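Local coordinates for hypothetical protein (Bacteroides fragilis, PDB 4JJA) that is an exported protein of unproven function that probably acts as an exo-beta-N-acetylmuramidase on peptidoglycan, at residues Ser4-Gly9 with His207-Arg212; Ile139-Asn144 with Tyr365-Asp370; Asn223-Tyr228 with Glu295-Lys300. All blocks are in the same frame, centred on the assembly; numbering follows the deposited sequence.

Interaction 1 of 3, residues Ser4-Gly9 with His207-Arg212; sequences SDVIIG and HQTMYR
The phenol ring of Tyr211 meets Val6 obliquely at its CD1 corner, where CB of Val6 lies 4.1 Å from Tyr211 CD1. On the same side of the ring the pyrrolidine of Pro143 packs over the face at the CG end. At the far end of the ring Ile8 approaches, its CG2 methyl 4.2 Å from Tyr211 OH, so Val6 and Ile8 both reach the ring from the side that Pro143 covers, one at the CD1 corner and one by the hydroxyl. Tyr211 reaches this place in an extended pose, with CG anti to the backbone N (chi1 179°), and its long axis runs roughly at a right angle to the Val6 side chain. The second apolar touch is methyl on methyl: Val6 CG2 stands 3.8 Å from Thr209 CG2. Threonine suits this spot because its two branches do different work: the methyl faces Val6, while OG1 turns back to bond Thr206 N within its own loop. Valine, short and branched, can lean one CG on both partners. The contact between the segments is therefore purely van der Waals, and the polar anchoring lies beside it, as in the bond between Asp5 O and Asn204 ND2. The N-terminal chain thus lies along the loop that follows 197-200, an outermost strand of the parallel sheet, whose 3-2-1-4-5-6 strand order is that of a Rossmann-like fold.

Interaction 2 of 3, residues Ile139-Asn144 with Tyr365-Asp370; sequences ILDRPN and YLLYQD
Asp141 and Tyr368 reach for each other from opposite directions, and one short hydrogen bond carries the contact: Tyr368 OH donates to Asp141 OD2 at 2.6 Å. Asp141 OD2 sits at the edge of the phenol ring, in its plane, with the carboxylate turned 18° from it. OD2 receives the proton on its anti lone pair, the one facing away from OD1. Because the oxygen approaches beside the ring, Asp141 OD2 is also 3.4 Å from Tyr368 CE2. Asp141 CB lies 3.4 Å from Tyr368 OH, near the ring plane. Leu367 adds a looser contact, a methyl against the carboxylate oxygen, with Leu367 CD1 4.2 Å from Asp141 OD2, while its CB lies over one face of the neighbouring Tyr368 ring. The aspartate adopts a strained first torsion, chi1 -141°, away from the staggered positions, which suggests that its several bonds outweigh the torsional cost. Those bonds form the next shell: OD2 is shared with Thr175 OG1, and OD1 accepts from Gly177 N in the first turn of helix 176-185. The tyrosine oxygen has a second partner too, Cys202 N, just beyond strand 197-200. Farther out, Glu178 of the same helix accepts from Leu367 N and so fixes the C-terminal loop that carries the tyrosine. Asp141 itself directly follows strand 136-140, so the pair pins the C-terminal tail to the end of that strand, next to the outermost strand 197-200. An amide donating to the phenol oxygen, whose own proton goes to the carboxylate, should make the two bonds reinforce each other; this chain of donors, with the helix N-terminus beyond it, probably offsets the cost of burying so polar a group.

Interaction 3 of 3, residues Asn223-Tyr228 with Glu295-Lys300; sequences NMKAIY and EEIWKK
With CG beside the backbone N and anti to the carbonyl carbon (chi1 -63°), Tyr228 swings its ring into the groove between two helices, where Trp298, in the same kind of first torsion, turns the pyrrole edge of its indole to meet it. The result is a T-shaped pair with planes at 87° and the centroid of the tyrosine ring 4.4 Å from that of the five-membered ring. Trp298 NE1 stands over the centre of the phenol, and its distance to Tyr228 CE2 is 3.4 Å; the N-H edge thereby points into the electron-rich face. Tryptophan suits the position because it presents both this polar edge and a broad hydrocarbon one, whose CZ2 lies 3.8 Å from Tyr228 OH. Helix 224-228 and helix 295-300 run nearly parallel, 13° apart with axes 10.5 Å from each other at closest approach. Their packing joins the helix that follows strand 197-200 of the Rossmann-like part to a helix of the C-terminal NamZ region. Ile297 fills the space close to the backbones, its CG2 3.7 Å from Tyr228 CB and also against the tyrosine carbonyl. Its other arm ends in CD1, which meets Lys225 CD at 3.5 Å. The two side chains cross at about a right angle; Lys225 is bent at its second and third torsions. That bend carries the ammonium toward Leu292 O and Asp294 at the start of helix 294-300, the latter in a salt bridge, so the aliphatic part packs while the charge is paired. The start of helix 224-228 is held by Asn223 at the N-cap, whose OD1 accepts from Ala226 N at 2.9 Å. His148 makes a further edge-to-face contact with Trp298.

Loop 207-212 ties the three contacts together. Interactions 1 and 2, with centres about 10 Å apart, are stitched by two probable backbone hydrogen bonds, Gly9 N to Asp141 O and His207 N to Gln369 O, both 2.9 Å; their segments alternate along the chain, and both chain ends are fastened to residues 139-144 and 207-212. Toward interaction 3, whose centre is about 16 Å from that of interaction 1, the selenomethionine Met210 reaches out, its CE 3.4 Å from Trp298 CE2. Interactions 2 and 3 do not touch, their nearest atoms being about 7 Å apart. A glycerol, probably from crystallisation, lies about 4 Å from the Leu367 side chain of interaction 2.

Interaction 1 of 3, residues Ser4-Gly9 with His207-Arg212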
loop_
_atom_site.group_PDB
_atom_site.type_symbol
_atom_site.label_atom_id
_atom_site.label_comp_id
_atom_site.label_asym_id
_atom_site.label_seq_id
_atom_site.Cartn_x
_atom_site.Cartn_y
_atom_site.Cartn_z
ATOM N N SER A 4 -5.624 -15.447 -20.209
ATOM C CA SER A 4 -6.127 -14.097 -20.534
ATOM C C SER A 4 -6.072 -13.216 -19.282
ATOM O O SER A 4 -5.462 -13.589 -18.262
ATOM C CB SER A 4 -7.532 -14.165 -21.184
ATOM O OG SER A 4 -8.374 -15.142 -20.592
ATOM N N ASP A 5 -6.694 -12.053 -19.394
ATOM C CA ASP A 5 -6.469 -10.922 -18.513
ATOM C C ASP A 5 -7.127 -11.098 -17.160
ATOM O O ASP A 5 -8.106 -11.815 -17.011
ATOM C CB ASP A 5 -7.022 -9.675 -19.146
ATOM C CG ASP A 5 -6.254 -9.278 -20.388
ATOM O OD1 ASP A 5 -5.149 -9.845 -20.616
ATOM O OD2 ASP A 5 -6.759 -8.410 -21.119
ATOM N N VAL A 6 -6.540 -10.433 -16.179
ATOM C CA VAL A 6 -7.111 -10.486 -14.834
ATOM C C VAL A 6 -8.546 -10.002 -14.855
ATOM O O VAL A 6 -8.842 -8.986 -15.455
ATOM C CB VAL A 6 -6.284 -9.638 -13.835
ATOM C CG1 VAL A 6 -7.022 -9.551 -12.513
ATOM C CG2 VAL A 6 -4.920 -10.249 -13.635
ATOM N N ILE A 7 -9.415 -10.713 -14.153
ATOM C CA ILE A 7 -10.788 -10.255 -13.941
ATOM C C ILE A 7 -10.879 -9.966 -12.436
ATOM O O ILE A 7 -10.835 -10.861 -11.594
ATOM C CB ILE A 7 -11.834 -11.310 -14.364
ATOM C CG1 ILE A 7 -11.655 -11.728 -15.811
ATOM C CG2 ILE A 7 -13.253 -10.831 -14.088
ATOM C CD1 ILE A 7 -12.534 -12.926 -16.230
ATOM N N ILE A 8 -10.997 -8.698 -12.094
ATOM C CA ILE A 8 -11.038 -8.315 -10.689
ATOM C C ILE A 8 -12.372 -8.746 -10.064
ATOM O O ILE A 8 -13.355 -9.044 -10.761
ATOM C CB ILE A 8 -10.808 -6.815 -10.490
ATOM C CG1 ILE A 8 -11.930 -5.989 -11.118
ATOM C CG2 ILE A 8 -9.390 -6.392 -10.986
ATOM C CD1 ILE A 8 -11.865 -4.494 -10.770
ATOM N N GLY A 9 -12.415 -8.802 -8.737
ATOM C CA GLY A 9 -13.613 -9.196 -8.024
ATOM C C GLY A 9 -14.825 -8.358 -8.454
ATOM O O GLY A 9 -15.907 -8.893 -8.633
ATOM N N HIS A 207 0.259 -15.309 -8.009
ATOM C CA HIS A 207 1.370 -14.521 -7.425
ATOM C C HIS A 207 2.632 -14.425 -8.289
ATOM O O HIS A 207 3.722 -14.037 -7.819
ATOM C CB HIS A 207 1.679 -15.000 -6.021
ATOM C CG HIS A 207 0.627 -14.629 -5.035
ATOM N ND1 HIS A 207 0.581 -13.382 -4.443
ATOM C CD2 HIS A 207 -0.440 -15.315 -4.562
ATOM C CE1 HIS A 207 -0.462 -13.330 -3.628
ATOM N NE2 HIS A 207 -1.105 -14.483 -3.688
ATOM N N GLN A 208 2.487 -14.768 -9.554
ATOM C CA GLN A 208 3.428 -14.300 -10.599
ATOM C C GLN A 208 2.881 -13.312 -11.580
ATOM O O GLN A 208 3.668 -12.723 -12.334
ATOM C CB GLN A 208 3.968 -15.509 -11.375
ATOM C CG GLN A 208 4.930 -16.321 -10.582
ATOM C CD GLN A 208 5.514 -17.478 -11.393
ATOM O OE1 GLN A 208 6.334 -17.251 -12.276
ATOM N NE2 GLN A 208 5.079 -18.686 -11.114
ATOM N N THR A 209 1.556 -13.091 -11.574
ATOM C CA THR A 209 0.976 -12.181 -12.505
ATOM C C THR A 209 1.473 -10.771 -12.187
ATOM O O THR A 209 1.428 -10.358 -11.028
ATOM C CB THR A 209 -0.535 -12.180 -12.386
ATOM O OG1 THR A 209 -1.032 -13.498 -12.562
ATOM C CG2 THR A 209 -1.222 -11.201 -13.375
HETATM N N MSE A 210 1.843 -10.007 -13.197
HETATM C CA MSE A 210 2.316 -8.636 -13.079
HETATM C C MSE A 210 1.244 -7.690 -13.546
HETATM O O MSE A 210 1.309 -7.142 -14.650
HETATM C CB MSE A 210 3.612 -8.440 -13.868
HETATM C CG MSE A 210 4.677 -9.471 -13.495
HETATM SE SE MSE A 210 5.144 -9.589 -11.614
HETATM C CE MSE A 210 5.811 -7.783 -11.368
ATOM N N TYR A 211 0.228 -7.498 -12.712
ATOM C CA TYR A 211 -0.865 -6.608 -13.017
ATOM C C TYR A 211 -0.422 -5.186 -12.999
ATOM O O TYR A 211 0.254 -4.758 -12.064
ATOM C CB TYR A 211 -1.986 -6.825 -12.041
ATOM C CG TYR A 211 -3.197 -5.934 -12.222
ATOM C CD1 TYR A 211 -4.172 -6.190 -13.175
ATOM C CD2 TYR A 211 -3.418 -4.853 -11.373
ATOM C CE1 TYR A 211 -5.289 -5.402 -13.264
ATOM C CE2 TYR A 211 -4.538 -4.080 -11.442
ATOM C CZ TYR A 211 -5.498 -4.377 -12.387
ATOM O OH TYR A 211 -6.621 -3.555 -12.422
ATOM N N ARG A 212 -0.872 -4.415 -13.988
ATOM C CA ARG A 212 -0.562 -2.995 -14.115
ATOM C C ARG A 212 -1.795 -2.175 -13.792
ATOM O O ARG A 212 -2.889 -2.505 -14.229
ATOM C CB ARG A 212 -0.075 -2.700 -15.535
ATOM C CG ARG A 212 1.228 -3.372 -15.807
ATOM C CD ARG A 212 1.819 -3.088 -17.142
ATOM N NE ARG A 212 2.434 -1.821 -17.317
ATOM C CZ ARG A 212 3.722 -1.572 -17.090
ATOM N NH1 ARG A 212 4.544 -2.479 -16.612
ATOM N NH2 ARG A 212 4.164 -0.385 -17.378
#

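Interaction 2 of 3, residues Ile139-Asn144 with Tyr365-Asp370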
loop_
_atom_site.group_PDB
_atom_site.type_symbol
_atom_site.label_atom_id
_atom_site.label_comp_id
_atom_site.label_asym_id
_atom_site.label_seq_id
_atom_site.Cartn_x
_atom_site.Cartn_y
_atom_site.Cartn_z
ATOM N N ILE A 139 -15.035 -8.408 0.419
ATOM C CA ILE A 139 -13.872 -7.836 -0.251
ATOM C C ILE A 139 -13.914 -8.246 -1.724
ATOM O O ILE A 139 -13.936 -9.442 -2.065
ATOM C CB ILE A 139 -12.550 -8.303 0.386
ATOM C CG1 ILE A 139 -12.545 -7.926 1.892
ATOM C CG2 ILE A 139 -11.342 -7.719 -0.428
ATOM C CD1 ILE A 139 -11.343 -8.425 2.648
ATOM N N LEU A 140 -13.970 -7.246 -2.601
ATOM C CA LEU A 140 -13.912 -7.455 -4.060
ATOM C C LEU A 140 -12.441 -7.350 -4.397
ATOM O O LEU A 140 -11.884 -6.233 -4.421
ATOM C CB LEU A 140 -14.796 -6.423 -4.759
ATOM C CG LEU A 140 -16.258 -6.453 -4.347
ATOM C CD1 LEU A 140 -16.988 -5.330 -5.093
ATOM C CD2 LEU A 140 -16.912 -7.832 -4.537
ATOM N N ASP A 141 -11.762 -8.478 -4.538
ATOM C CA ASP A 141 -10.303 -8.413 -4.503
ATOM C C ASP A 141 -9.748 -7.771 -5.760
ATOM O O ASP A 141 -10.348 -7.875 -6.861
ATOM C CB ASP A 141 -9.701 -9.800 -4.286
ATOM C CG ASP A 141 -8.499 -9.837 -3.371
ATOM O OD1 ASP A 141 -8.249 -8.884 -2.615
ATOM O OD2 ASP A 141 -7.855 -10.940 -3.386
ATOM N N ARG A 142 -8.610 -7.111 -5.613
ATOM C CA ARG A 142 -7.825 -6.583 -6.713
ATOM C C ARG A 142 -6.406 -7.095 -6.555
ATOM O O ARG A 142 -5.966 -7.403 -5.459
ATOM C CB ARG A 142 -7.844 -5.062 -6.775
ATOM C CG ARG A 142 -9.221 -4.501 -7.119
ATOM C CD ARG A 142 -9.224 -2.986 -7.242
ATOM N NE ARG A 142 -10.608 -2.541 -7.485
ATOM C CZ ARG A 142 -11.079 -2.044 -8.607
ATOM N NH1 ARG A 142 -10.278 -1.811 -9.645
ATOM N NH2 ARG A 142 -12.367 -1.739 -8.684
ATOM N N PRO A 143 -5.676 -7.169 -7.663
ATOM C CA PRO A 143 -4.297 -7.624 -7.577
ATOM C C PRO A 143 -3.396 -6.774 -6.715
ATOM O O PRO A 143 -3.652 -5.588 -6.550
ATOM C CB PRO A 143 -3.807 -7.580 -9.047
ATOM C CG PRO A 143 -5.032 -7.788 -9.831
ATOM C CD PRO A 143 -6.080 -7.000 -9.067
ATOM N N ASN A 144 -2.354 -7.410 -6.187
ATOM C CA ASN A 144 -1.243 -6.693 -5.591
ATOM C C ASN A 144 -0.192 -6.551 -6.682
ATOM O O ASN A 144 0.335 -7.568 -7.133
ATOM C CB ASN A 144 -0.716 -7.492 -4.397
ATOM C CG ASN A 144 0.458 -6.838 -3.710
ATOM O OD1 ASN A 144 1.053 -5.886 -4.237
ATOM N ND2 ASN A 144 0.838 -7.403 -2.551
ATOM N N TYR A 365 -3.666 -18.590 4.029
ATOM C CA TYR A 365 -4.507 -17.455 3.732
ATOM C C TYR A 365 -4.440 -17.039 2.271
ATOM O O TYR A 365 -5.185 -16.119 1.864
ATOM C CB TYR A 365 -4.120 -16.302 4.654
ATOM C CG TYR A 365 -4.119 -16.695 6.094
ATOM C CD1 TYR A 365 -5.286 -17.081 6.737
ATOM C CD2 TYR A 365 -2.940 -16.818 6.775
ATOM C CE1 TYR A 365 -5.274 -17.503 8.011
ATOM C CE2 TYR A 365 -2.927 -17.210 8.091
ATOM C CZ TYR A 365 -4.098 -17.559 8.712
ATOM O OH TYR A 365 -4.129 -17.963 10.031
ATOM N N LEU A 366 -3.582 -17.677 1.474
ATOM C CA LEU A 366 -3.477 -17.317 0.079
ATOM C C LEU A 366 -4.695 -17.790 -0.674
ATOM O O LEU A 366 -5.272 -18.825 -0.388
ATOM C CB LEU A 366 -2.212 -17.851 -0.588
ATOM C CG LEU A 366 -0.899 -17.373 0.035
ATOM C CD1 LEU A 366 0.320 -17.963 -0.659
ATOM C CD2 LEU A 366 -0.805 -15.811 0.160
ATOM N N LEU A 367 -5.110 -16.989 -1.634
ATOM C CA LEU A 367 -6.252 -17.266 -2.480
ATOM C C LEU A 367 -5.871 -17.571 -3.910
ATOM O O LEU A 367 -6.722 -17.905 -4.756
ATOM C CB LEU A 367 -7.209 -16.080 -2.458
ATOM C CG LEU A 367 -7.941 -15.826 -1.139
ATOM C CD1 LEU A 367 -8.602 -14.452 -1.165
ATOM C CD2 LEU A 367 -8.904 -16.972 -0.819
ATOM N N TYR A 368 -4.581 -17.448 -4.206
ATOM C CA TYR A 368 -4.064 -17.593 -5.558
ATOM C C TYR A 368 -2.794 -18.395 -5.478
ATOM O O TYR A 368 -2.161 -18.450 -4.446
ATOM C CB TYR A 368 -3.728 -16.195 -6.173
ATOM C CG TYR A 368 -4.876 -15.221 -5.968
ATOM C CD1 TYR A 368 -6.000 -15.292 -6.745
ATOM C CD2 TYR A 368 -4.825 -14.238 -5.015
ATOM C CE1 TYR A 368 -7.059 -14.416 -6.540
ATOM C CE2 TYR A 368 -5.878 -13.381 -4.798
ATOM C CZ TYR A 368 -6.986 -13.455 -5.576
ATOM O OH TYR A 368 -8.064 -12.616 -5.407
ATOM N N GLN A 369 -2.422 -18.977 -6.612
ATOM C CA GLN A 369 -1.205 -19.744 -6.704
ATOM C C GLN A 369 -0.021 -18.971 -6.173
ATOM O O GLN A 369 0.199 -17.832 -6.569
ATOM C CB GLN A 369 -0.959 -20.104 -8.172
ATOM C CG GLN A 369 0.216 -20.997 -8.497
ATOM C CD GLN A 369 0.392 -21.074 -9.964
ATOM O OE1 GLN A 369 -0.343 -21.825 -10.641
ATOM N NE2 GLN A 369 1.283 -20.305 -10.477
ATOM N N ASP A 370 0.743 -19.618 -5.295
ATOM C CA ASP A 370 1.883 -19.001 -4.670
ATOM C C ASP A 370 3.014 -18.836 -5.673
ATOM O O ASP A 370 2.999 -19.412 -6.774
ATOM C CB ASP A 370 2.294 -19.838 -3.443
ATOM C CG ASP A 370 3.081 -19.110 -2.406
ATOM O OD1 ASP A 370 3.406 -17.911 -2.538
ATOM O OD2 ASP A 370 3.363 -19.774 -1.380
#

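Interaction 3 of 3, residues Asn223-Tyr228 with Glu295-Lys300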
loop_
_atom_site.group_PDB
_atom_site.type_symbol
_atom_site.label_atom_id
_atom_site.label_comp_id
_atom_site.label_asym_id
_atom_site.label_seq_id
_atom_site.Cartn_x
_atom_site.Cartn_y
_atom_site.Cartn_z
ATOM N N ASN A 223 3.131 5.805 -12.228
ATOM C CA ASN A 223 3.404 4.767 -13.203
ATOM C C ASN A 223 3.901 3.476 -12.520
ATOM O O ASN A 223 4.115 3.440 -11.300
ATOM C CB ASN A 223 4.360 5.259 -14.308
ATOM C CG ASN A 223 5.732 5.624 -13.775
ATOM O OD1 ASN A 223 6.079 5.247 -12.684
ATOM N ND2 ASN A 223 6.484 6.365 -14.528
HETATM N N MSE A 224 4.081 2.426 -13.318
HETATM C CA MSE A 224 4.492 1.181 -12.764
HETATM C C MSE A 224 5.955 1.188 -12.312
HETATM O O MSE A 224 6.303 0.491 -11.357
HETATM C CB MSE A 224 4.199 0.008 -13.686
HETATM C CG MSE A 224 2.690 -0.212 -13.905
HETATM SE SE MSE A 224 1.728 -0.449 -12.263
HETATM C CE MSE A 224 2.599 -2.052 -11.655
ATOM N N LYS A 225 6.791 1.984 -12.931
ATOM C CA LYS A 225 8.159 2.102 -12.527
ATOM C C LYS A 225 8.241 2.582 -11.068
ATOM O O LYS A 225 8.984 2.030 -10.245
ATOM C CB LYS A 225 8.940 3.061 -13.436
ATOM C CG LYS A 225 10.417 2.854 -13.438
ATOM C CD LYS A 225 10.809 1.625 -14.288
ATOM C CE LYS A 225 10.693 1.841 -15.783
ATOM N NZ LYS A 225 10.840 0.510 -16.403
ATOM N N ALA A 226 7.453 3.607 -10.759
ATOM C CA ALA A 226 7.416 4.160 -9.406
ATOM C C ALA A 226 6.925 3.074 -8.448
ATOM O O ALA A 226 7.440 2.921 -7.359
ATOM C CB ALA A 226 6.477 5.363 -9.375
ATOM N N ILE A 227 5.892 2.327 -8.830
ATOM C CA ILE A 227 5.295 1.274 -7.966
ATOM C C ILE A 227 6.307 0.176 -7.711
ATOM O O ILE A 227 6.367 -0.369 -6.617
ATOM C CB ILE A 227 3.960 0.783 -8.562
ATOM C CG1 ILE A 227 2.933 1.918 -8.406
ATOM C CG2 ILE A 227 3.484 -0.537 -7.884
ATOM C CD1 ILE A 227 1.667 1.741 -9.125
ATOM N N TYR A 228 7.070 -0.204 -8.723
ATOM C CA TYR A 228 8.065 -1.232 -8.528
ATOM C C TYR A 228 9.277 -0.793 -7.726
ATOM O O TYR A 228 9.881 -1.585 -7.011
ATOM C CB TYR A 228 8.511 -1.833 -9.860
ATOM C CG TYR A 228 7.411 -2.543 -10.635
ATOM C CD1 TYR A 228 6.530 -3.436 -10.003
ATOM C CD2 TYR A 228 7.308 -2.427 -11.996
ATOM C CE1 TYR A 228 5.554 -4.128 -10.691
ATOM C CE2 TYR A 228 6.337 -3.124 -12.720
ATOM C CZ TYR A 228 5.454 -3.972 -12.096
ATOM O OH TYR A 228 4.510 -4.657 -12.809
ATOM N N GLU A 295 12.105 -5.600 -15.501
ATOM C CA GLU A 295 12.792 -6.875 -15.148
ATOM C C GLU A 295 13.952 -6.754 -14.190
ATOM O O GLU A 295 14.099 -7.539 -13.264
ATOM C CB GLU A 295 13.326 -7.640 -16.391
ATOM C CG GLU A 295 12.241 -8.356 -17.188
ATOM C CD GLU A 295 11.701 -7.463 -18.289
ATOM O OE1 GLU A 295 12.033 -6.248 -18.293
ATOM O OE2 GLU A 295 10.959 -7.960 -19.145
ATOM N N GLU A 296 14.801 -5.762 -14.406
ATOM C CA GLU A 296 15.941 -5.624 -13.497
ATOM C C GLU A 296 15.510 -5.127 -12.094
ATOM O O GLU A 296 16.113 -5.556 -11.111
ATOM C CB GLU A 296 17.066 -4.800 -14.032
ATOM C CG GLU A 296 16.864 -3.376 -14.177
ATOM C CD GLU A 296 18.063 -2.757 -14.940
ATOM O OE1 GLU A 296 19.207 -2.943 -14.420
ATOM O OE2 GLU A 296 17.842 -2.140 -16.042
ATOM N N ILE A 297 14.416 -4.367 -12.024
ATOM C CA ILE A 297 13.854 -3.957 -10.696
ATOM C C ILE A 297 13.356 -5.255 -10.018
ATOM O O ILE A 297 13.625 -5.492 -8.830
ATOM C CB ILE A 297 12.805 -2.880 -10.863
ATOM C CG1 ILE A 297 13.411 -1.594 -11.488
ATOM C CG2 ILE A 297 12.114 -2.619 -9.527
ATOM C CD1 ILE A 297 12.433 -0.566 -12.022
ATOM N N TRP A 298 12.607 -6.093 -10.753
ATOM C CA TRP A 298 12.049 -7.339 -10.169
ATOM C C TRP A 298 13.139 -8.257 -9.677
ATOM O O TRP A 298 13.018 -8.895 -8.643
ATOM C CB TRP A 298 11.144 -8.081 -11.181
ATOM C CG TRP A 298 10.027 -7.266 -11.721
ATOM C CD1 TRP A 298 9.443 -6.170 -11.162
ATOM C CD2 TRP A 298 9.382 -7.475 -12.972
ATOM N NE1 TRP A 298 8.486 -5.685 -11.997
ATOM C CE2 TRP A 298 8.399 -6.486 -13.106
ATOM C CE3 TRP A 298 9.489 -8.471 -13.959
ATOM C CZ2 TRP A 298 7.557 -6.403 -14.206
ATOM C CZ3 TRP A 298 8.671 -8.359 -15.075
ATOM C CH2 TRP A 298 7.712 -7.342 -15.192
ATOM N N LYS A 299 14.261 -8.307 -10.399
ATOM C CA LYS A 299 15.317 -9.171 -9.986
ATOM C C LYS A 299 15.852 -8.847 -8.590
ATOM O O LYS A 299 16.190 -9.744 -7.811
ATOM C CB LYS A 299 16.449 -9.084 -11.006
ATOM C CG LYS A 299 17.577 -10.083 -10.744
ATOM C CD LYS A 299 18.699 -9.882 -11.791
ATOM C CE LYS A 299 19.548 -8.615 -11.523
ATOM N NZ LYS A 299 18.899 -7.283 -11.861
ATOM N N LYS A 300 15.913 -7.551 -8.254
ATOM C CA LYS A 300 16.579 -7.147 -7.035
ATOM C C LYS A 300 15.659 -6.961 -5.843
ATOM O O LYS A 300 16.156 -6.885 -4.737
ATOM C CB LYS A 300 17.346 -5.832 -7.328
ATOM C CG LYS A 300 18.511 -6.108 -8.309
ATOM C CD LYS A 300 19.487 -4.975 -8.394
ATOM C CE LYS A 300 20.643 -5.246 -9.356
ATOM N NZ LYS A 300 21.562 -4.058 -9.497
#